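Local coordinates for major royal jelly protein 1 (Apis mellifera, PDB 5YYL) that is the most abundant protein of royal jelly, binds a sterol and probably has a nutritional role in the food of developing bee larvae, at residues Ser186-Gln191 with Ile253-Leu258; Ser314-Phe318 with Cys329-His333. All blocks are in the same frame, centred on the assembly; numbering follows the deposited sequence.

Contact 1 (Ser186-Gln191 with Ile253-Leu258); sequences SSLAVQ and ISGMAL
Ser-187 OG accepts the backbone N-H of Met-256 in a nearly straight bond, 3.0 Å from OG to N with 174° at the hydrogen. A small side chain with an acceptor at its end suits this place, because it lets one strand reach the main chain of the other where no backbone-to-backbone ladder forms. Nearer the start of both segments, Ser-186 OG and Ser-254 OG share a hydrogen bond of 2.7 Å, and either hydroxyl could be the donor. Between these two bonds the chain turns at Gly-255, whose positive phi of 56° is easily adopted by a residue without a side chain.

Beyond the serines the contact is carried by side-chain packing. Met-256 runs alongside Ser-187 and bends at its last torsion (chi3 -58°), which brings CE to 3.8 Å from Ser-187 O. The next inward-facing residue, Ala-189, is small enough for its CB to lie 4.4 Å from Leu-258 CB. Leu-258 then crosses the Gln-191 side chain at about a right angle, with CD2 3.6 Å from Gln-191 CB; its branched end suits the aliphatic part of Gln-191, whose amide is held beyond the contact by Tyr-204 and Thr-280.

The two axes come within 6.0 Å and run roughly parallel, as expected of the first strands of successive beta-propeller blades. Met-256 lies between the two sheets, touching Ala-206 on strand 201-207 and Leu-265 and Tyr-267 on strand 264-269, while Leu-188 and Val-190 point the other way and pack on strand 124-129 of the preceding blade.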
ATOM      1  N   SER A 186      -0.089 -32.793 -37.533  1.00 29.54           N
ATOM      2  CA  SER A 186       1.025 -31.876 -37.223  1.00 28.96           C
ATOM      3  C   SER A 186       0.648 -30.417 -36.884  1.00 28.83           C
ATOM      4  O   SER A 186       1.527 -29.561 -36.840  1.00 31.96           O
ATOM      5  CB  SER A 186       1.885 -31.820 -38.480  1.00 29.36           C
ATOM      6  OG  SER A 186       1.168 -31.176 -39.565  1.00 29.18           O
ATOM      7  N   SER A 187      -0.643 -30.127 -36.734  1.00 27.09           N
ATOM      8  CA  SER A 187      -1.119 -28.749 -36.554  1.00 27.80           C
ATOM      9  C   SER A 187      -2.522 -28.751 -35.952  1.00 28.05           C
ATOM     10  O   SER A 187      -3.309 -29.664 -36.196  1.00 27.75           O
ATOM     11  CB  SER A 187      -1.107 -27.982 -37.888  1.00 27.52           C
ATOM     12  OG  SER A 187      -0.701 -26.630 -37.702  1.00 28.17           O
ATOM     13  N   LEU A 188      -2.810 -27.734 -35.149  1.00 27.72           N
ATOM     14  CA  LEU A 188      -4.006 -27.727 -34.315  1.00 28.04           C
ATOM     15  C   LEU A 188      -4.482 -26.303 -34.095  1.00 28.31           C
ATOM     16  O   LEU A 188      -3.676 -25.372 -33.944  1.00 30.93           O
ATOM     17  CB  LEU A 188      -3.724 -28.386 -32.966  1.00 28.42           C
ATOM     18  CG  LEU A 188      -4.804 -28.428 -31.884  1.00 28.09           C
ATOM     19  CD1 LEU A 188      -5.917 -29.373 -32.302  1.00 27.98           C
ATOM     20  CD2 LEU A 188      -4.173 -28.843 -30.559  1.00 27.71           C
ATOM     21  N   ALA A 189      -5.797 -26.139 -34.082  1.00 27.79           N
ATOM     22  CA  ALA A 189      -6.417 -24.852 -33.812  1.00 27.86           C
ATOM     23  C   ALA A 189      -7.792 -25.112 -33.249  1.00 28.99           C
ATOM     24  O   ALA A 189      -8.461 -26.045 -33.673  1.00 28.96           O
ATOM     25  CB  ALA A 189      -6.514 -24.037 -35.078  1.00 27.59           C
ATOM     26  N   VAL A 190      -8.215 -24.288 -32.294  1.00 29.77           N
ATOM     27  CA  VAL A 190      -9.454 -24.521 -31.576  1.00 30.43           C
ATOM     28  C   VAL A 190     -10.311 -23.260 -31.549  1.00 30.93           C
ATOM     29  O   VAL A 190      -9.811 -22.173 -31.312  1.00 31.71           O
ATOM     30  CB  VAL A 190      -9.135 -24.982 -30.148  1.00 31.68           C
ATOM     31  CG1 VAL A 190     -10.418 -25.253 -29.368  1.00 33.20           C
ATOM     32  CG2 VAL A 190      -8.235 -26.215 -30.181  1.00 31.55           C
ATOM     33  N   GLN A 191     -11.608 -23.430 -31.780  1.00 33.41           N
ATOM     34  CA  GLN A 191     -12.579 -22.338 -31.842  1.00 36.22           C
ATOM     35  C   GLN A 191     -13.646 -22.564 -30.762  1.00 38.56           C
ATOM     36  O   GLN A 191     -14.681 -23.160 -31.017  1.00 36.13           O
ATOM     37  CB  GLN A 191     -13.188 -22.312 -33.255  1.00 37.28           C
ATOM     38  CG  GLN A 191     -13.884 -21.038 -33.693  1.00 38.09           C
ATOM     39  CD  GLN A 191     -14.198 -21.083 -35.185  1.00 39.71           C
ATOM     40  OE1 GLN A 191     -14.762 -22.062 -35.683  1.00 38.77           O
ATOM     41  NE2 GLN A 191     -13.812 -20.031 -35.911  1.00 40.85           N
ATOM     42  N   ILE A 253      -0.267 -29.627 -45.924  1.00 38.63           N
ATOM     43  CA  ILE A 253      -0.910 -28.726 -44.942  1.00 36.02           C
ATOM     44  C   ILE A 253      -0.369 -28.852 -43.522  1.00 32.74           C
ATOM     45  O   ILE A 253      -0.490 -29.879 -42.869  1.00 32.47           O
ATOM     46  CB  ILE A 253      -2.456 -28.863 -44.941  1.00 35.39           C
ATOM     47  CG1 ILE A 253      -3.094 -27.796 -44.058  1.00 35.88           C
ATOM     48  CG2 ILE A 253      -2.917 -30.263 -44.555  1.00 36.02           C
ATOM     49  CD1 ILE A 253      -4.596 -27.729 -44.198  1.00 36.45           C
ATOM     50  N   SER A 254       0.261 -27.775 -43.074  1.00 32.48           N
ATOM     51  CA  SER A 254       0.551 -27.525 -41.657  1.00 32.25           C
ATOM     52  C   SER A 254       0.578 -26.002 -41.411  1.00 30.71           C
ATOM     53  O   SER A 254       0.079 -25.233 -42.235  1.00 31.11           O
ATOM     54  CB  SER A 254       1.872 -28.192 -41.251  1.00 32.78           C
ATOM     55  OG  SER A 254       1.819 -28.549 -39.877  1.00 34.62           O
ATOM     56  N   GLY A 255       1.147 -25.566 -40.293  1.00 29.14           N
ATOM     57  CA  GLY A 255       1.223 -24.155 -39.982  1.00 27.81           C
ATOM     58  C   GLY A 255      -0.134 -23.475 -39.989  1.00 26.69           C
ATOM     59  O   GLY A 255      -0.310 -22.435 -40.614  1.00 25.97           O
ATOM     60  N   MET A 256      -1.095 -24.052 -39.278  1.00 25.24           N
ATOM     61  CA  MET A 256      -2.423 -23.461 -39.192  1.00 25.14           C
ATOM     62  C   MET A 256      -2.489 -22.339 -38.148  1.00 25.00           C
ATOM     63  O   MET A 256      -1.694 -22.300 -37.216  1.00 23.85           O
ATOM     64  CB  MET A 256      -3.458 -24.529 -38.884  1.00 25.35           C
ATOM     65  CG  MET A 256      -3.577 -25.579 -39.977  1.00 26.11           C
ATOM     66  SD  MET A 256      -5.190 -26.396 -39.927  1.00 26.86           S
ATOM     67  CE  MET A 256      -5.195 -27.053 -38.264  1.00 26.06           C
ATOM     68  N   ALA A 257      -3.459 -21.446 -38.330  1.00 25.30           N
ATOM     69  CA  ALA A 257      -3.713 -20.337 -37.415  1.00 24.94           C
ATOM     70  C   ALA A 257      -5.078 -19.723 -37.657  1.00 25.46           C
ATOM     71  O   ALA A 257      -5.331 -19.173 -38.723  1.00 24.92           O
ATOM     72  CB  ALA A 257      -2.659 -19.266 -37.574  1.00 25.04           C
ATOM     73  N   LEU A 258      -5.934 -19.794 -36.645  1.00 26.49           N
ATOM     74  CA  LEU A 258      -7.279 -19.249 -36.696  1.00 26.19           C
ATOM     75  C   LEU A 258      -7.272 -17.785 -36.293  1.00 26.51           C
ATOM     76  O   LEU A 258      -6.752 -17.441 -35.241  1.00 27.66           O
ATOM     77  CB  LEU A 258      -8.165 -20.039 -35.733  1.00 25.96           C
ATOM     78  CG  LEU A 258      -9.661 -19.776 -35.746  1.00 26.35           C
ATOM     79  CD1 LEU A 258     -10.243 -20.110 -37.109  1.00 26.87           C
ATOM     80  CD2 LEU A 258     -10.284 -20.647 -34.671  1.00 26.12           C
TER

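Contact 2 (Ser314-Phe318 with Cys329-His333)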
ATOM      1  N   SER A 314      -6.237  -8.762 -32.467  1.00 31.27           N
ATOM      2  CA  SER A 314      -6.301  -7.534 -33.289  1.00 32.09           C
ATOM      3  C   SER A 314      -6.170  -7.701 -34.833  1.00 31.86           C
ATOM      4  O   SER A 314      -6.247  -6.708 -35.571  1.00 33.21           O
ATOM      5  CB  SER A 314      -5.243  -6.541 -32.788  1.00 31.28           C
ATOM      6  OG  SER A 314      -3.949  -7.111 -32.835  1.00 30.93           O
ATOM      7  N   GLY A 315      -5.972  -8.927 -35.318  1.00 29.82           N
ATOM      8  CA  GLY A 315      -6.028  -9.216 -36.758  1.00 28.46           C
ATOM      9  C   GLY A 315      -4.693  -9.181 -37.493  1.00 26.95           C
ATOM     10  O   GLY A 315      -4.686  -9.064 -38.710  1.00 25.19           O
ATOM     11  N   VAL A 316      -3.572  -9.293 -36.772  1.00 26.04           N
ATOM     12  CA  VAL A 316      -2.242  -9.375 -37.383  1.00 26.02           C
ATOM     13  C   VAL A 316      -1.796 -10.839 -37.453  1.00 27.36           C
ATOM     14  O   VAL A 316      -1.730 -11.519 -36.417  1.00 26.77           O
ATOM     15  CB  VAL A 316      -1.206  -8.605 -36.558  1.00 26.14           C
ATOM     16  CG1 VAL A 316       0.137  -8.580 -37.276  1.00 26.29           C
ATOM     17  CG2 VAL A 316      -1.704  -7.185 -36.280  1.00 27.10           C
ATOM     18  N   LEU A 317      -1.503 -11.322 -38.665  1.00 27.92           N
ATOM     19  CA  LEU A 317      -0.995 -12.691 -38.892  1.00 28.00           C
ATOM     20  C   LEU A 317       0.526 -12.665 -38.871  1.00 26.88           C
ATOM     21  O   LEU A 317       1.135 -11.929 -39.643  1.00 25.90           O
ATOM     22  CB  LEU A 317      -1.432 -13.238 -40.251  1.00 29.41           C
ATOM     23  CG  LEU A 317      -0.809 -14.571 -40.734  1.00 31.67           C
ATOM     24  CD1 LEU A 317      -1.519 -15.785 -40.145  1.00 32.31           C
ATOM     25  CD2 LEU A 317      -0.785 -14.673 -42.262  1.00 31.09           C
ATOM     26  N   PHE A 318       1.121 -13.491 -38.014  1.00 24.80           N
ATOM     27  CA  PHE A 318       2.558 -13.686 -37.972  1.00 23.09           C
ATOM     28  C   PHE A 318       2.883 -15.054 -38.530  1.00 23.08           C
ATOM     29  O   PHE A 318       2.088 -15.990 -38.398  1.00 21.96           O
ATOM     30  CB  PHE A 318       3.078 -13.576 -36.553  1.00 22.78           C
ATOM     31  CG  PHE A 318       3.041 -12.187 -36.014  1.00 22.97           C
ATOM     32  CD1 PHE A 318       4.145 -11.359 -36.138  1.00 23.07           C
ATOM     33  CD2 PHE A 318       1.900 -11.706 -35.386  1.00 23.13           C
ATOM     34  CE1 PHE A 318       4.116 -10.066 -35.654  1.00 23.66           C
ATOM     35  CE2 PHE A 318       1.860 -10.414 -34.897  1.00 23.83           C
ATOM     36  CZ  PHE A 318       2.970  -9.590 -35.035  1.00 24.08           C
ATOM     37  N   CYS A 329       4.993 -10.662 -40.970  1.00 25.95           N
ATOM     38  CA  CYS A 329       3.625 -10.364 -40.577  1.00 28.21           C
ATOM     39  C   CYS A 329       2.791  -9.859 -41.735  1.00 27.34           C
ATOM     40  O   CYS A 329       3.318  -9.515 -42.782  1.00 28.24           O
ATOM     41  CB  CYS A 329       3.588  -9.354 -39.419  1.00 29.80           C
ATOM     42  SG  CYS A 329       4.426  -7.800 -39.777  1.00 33.69           S
ATOM     43  N   TRP A 330       1.486  -9.817 -41.506  1.00 27.01           N
ATOM     44  CA  TRP A 330       0.518  -9.305 -42.460  1.00 26.60           C
ATOM     45  C   TRP A 330      -0.779  -8.999 -41.723  1.00 26.88           C
ATOM     46  O   TRP A 330      -1.295  -9.864 -41.032  1.00 25.90           O
ATOM     47  CB  TRP A 330       0.264 -10.319 -43.561  1.00 25.50           C
ATOM     48  CG  TRP A 330      -0.899  -9.971 -44.407  1.00 25.18           C
ATOM     49  CD1 TRP A 330      -0.948  -9.011 -45.352  1.00 25.43           C
ATOM     50  CD2 TRP A 330      -2.195 -10.586 -44.393  1.00 24.63           C
ATOM     51  NE1 TRP A 330      -2.195  -8.975 -45.942  1.00 25.42           N
ATOM     52  CE2 TRP A 330      -2.980  -9.930 -45.367  1.00 24.39           C
ATOM     53  CE3 TRP A 330      -2.771 -11.617 -43.648  1.00 24.73           C
ATOM     54  CZ2 TRP A 330      -4.310 -10.264 -45.605  1.00 24.42           C
ATOM     55  CZ3 TRP A 330      -4.105 -11.956 -43.897  1.00 24.13           C
ATOM     56  CH2 TRP A 330      -4.851 -11.284 -44.868  1.00 24.52           C
ATOM     57  N   ASN A 331      -1.297  -7.780 -41.883  1.00 28.60           N
ATOM     58  CA  ASN A 331      -2.545  -7.364 -41.248  1.00 29.29           C
ATOM     59  C   ASN A 331      -3.733  -7.809 -42.107  1.00 31.23           C
ATOM     60  O   ASN A 331      -3.725  -7.643 -43.328  1.00 32.68           O
ATOM     61  CB  ASN A 331      -2.580  -5.853 -41.055  1.00 29.43           C
ATOM     62  CG  ASN A 331      -3.609  -5.419 -40.021  1.00 29.76           C
ATOM     63  OD1 ASN A 331      -4.806  -5.730 -40.138  1.00 27.96           O
ATOM     64  ND2 ASN A 331      -3.144  -4.659 -38.997  1.00 30.20           N
ATOM     65  N   GLU A 332      -4.749  -8.382 -41.457  1.00 32.16           N
ATOM     66  CA  GLU A 332      -5.935  -8.868 -42.156  1.00 34.89           C
ATOM     67  C   GLU A 332      -6.801  -7.740 -42.700  1.00 38.67           C
ATOM     68  O   GLU A 332      -7.563  -7.960 -43.660  1.00 36.74           O
ATOM     69  CB  GLU A 332      -6.802  -9.714 -41.236  1.00 36.16           C
ATOM     70  CG  GLU A 332      -6.234 -11.072 -40.878  1.00 35.38           C
ATOM     71  CD  GLU A 332      -7.213 -11.876 -40.057  1.00 33.97           C
ATOM     72  OE1 GLU A 332      -7.382 -11.555 -38.848  1.00 35.06           O
ATOM     73  OE2 GLU A 332      -7.844 -12.791 -40.621  1.00 29.39           O
ATOM     74  N   HIS A 333      -6.706  -6.555 -42.078  1.00 42.92           N
ATOM     75  CA  HIS A 333      -7.387  -5.357 -42.577  1.00 47.07           C
ATOM     76  C   HIS A 333      -6.911  -4.936 -43.976  1.00 46.58           C
ATOM     77  O   HIS A 333      -7.693  -4.385 -44.752  1.00 44.62           O
ATOM     78  CB  HIS A 333      -7.226  -4.181 -41.605  1.00 50.44           C
ATOM     79  CG  HIS A 333      -7.871  -4.408 -40.273  1.00 58.32           C
ATOM     80  ND1 HIS A 333      -7.150  -4.592 -39.110  1.00 61.43           N
ATOM     81  CD2 HIS A 333      -9.175  -4.500 -39.920  1.00 60.63           C
ATOM     82  CE1 HIS A 333      -7.977  -4.777 -38.098  1.00 61.42           C
ATOM     83  NE2 HIS A 333      -9.213  -4.713 -38.562  1.00 63.88           N
TER
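The beta hairpin of strands 316-321 and 326-331 is joined here at its open end, where Leu-317 and Trp-330 form an antiparallel hydrogen-bonded pair. Leu-317 N lies 2.8 Å from Trp-330 O, and the return bond from Trp-330 N to Leu-317 O is more bent, 136° at the hydrogen. Past the strand ends, Glu-332 N gives a straighter bond to Gly-315 O (2.8 Å). Glycine suits position 315: with phi at 94°, a CB would press on the carbonyl O of Ser-314 and stand close to Glu-332 OE1. The Glu-332 carboxylate comes back near Gly-315 and is held by Tyr-266, Ser-259 and Thr-262 of the preceding blade.

On the face bearing Val-316, Phe-318, Cys-329 and Asn-331, Phe-318 CG stands anti to the carbonyl carbon (chi1 -71°), which brings the ring back toward Cys-329, whose CB sits over it in a CH-pi contact, 4.2 Å from the centroid. Cys-329 SG forms a disulfide with Cys-416, while helix 407-411 packs on Phe-318. Across the sheet, Leu-317 CD2 touches Trp-330 CE3 (3.9 Å), two large apolar groups suited to a buried face.

Just past the strand, Asn-331 OD1 takes the N-H of His-333 on a lone pair, making an Asx turn. Such a hairpin, here the two middle strands of a four-stranded antiparallel sheet, is typical of a beta-propeller blade.

Overall arrangement
Following the chain from the N terminus, two four-stranded sheets (65-106 and 124-169) come before strand 185-192, which opens the next sheet. The chain completes that sheet through strands 201-207, 212-217 and 225-226 and, 61 residues after segment 186-191 ends, comes back as strand 253-258 to close contact 1. Contact 2 follows in series, neither nested nor crossing, and closes a loop of only ten residues. Contact 1 thus joins two successive propeller blades, whereas contact 2 joins strands within the next blade, begun by strand 306-311. Their centres lie 16 Å apart and they do not touch. The intervening blade links them: strand 253-258 belongs to contact 1, and its neighbour 264-269 packs against contact 2.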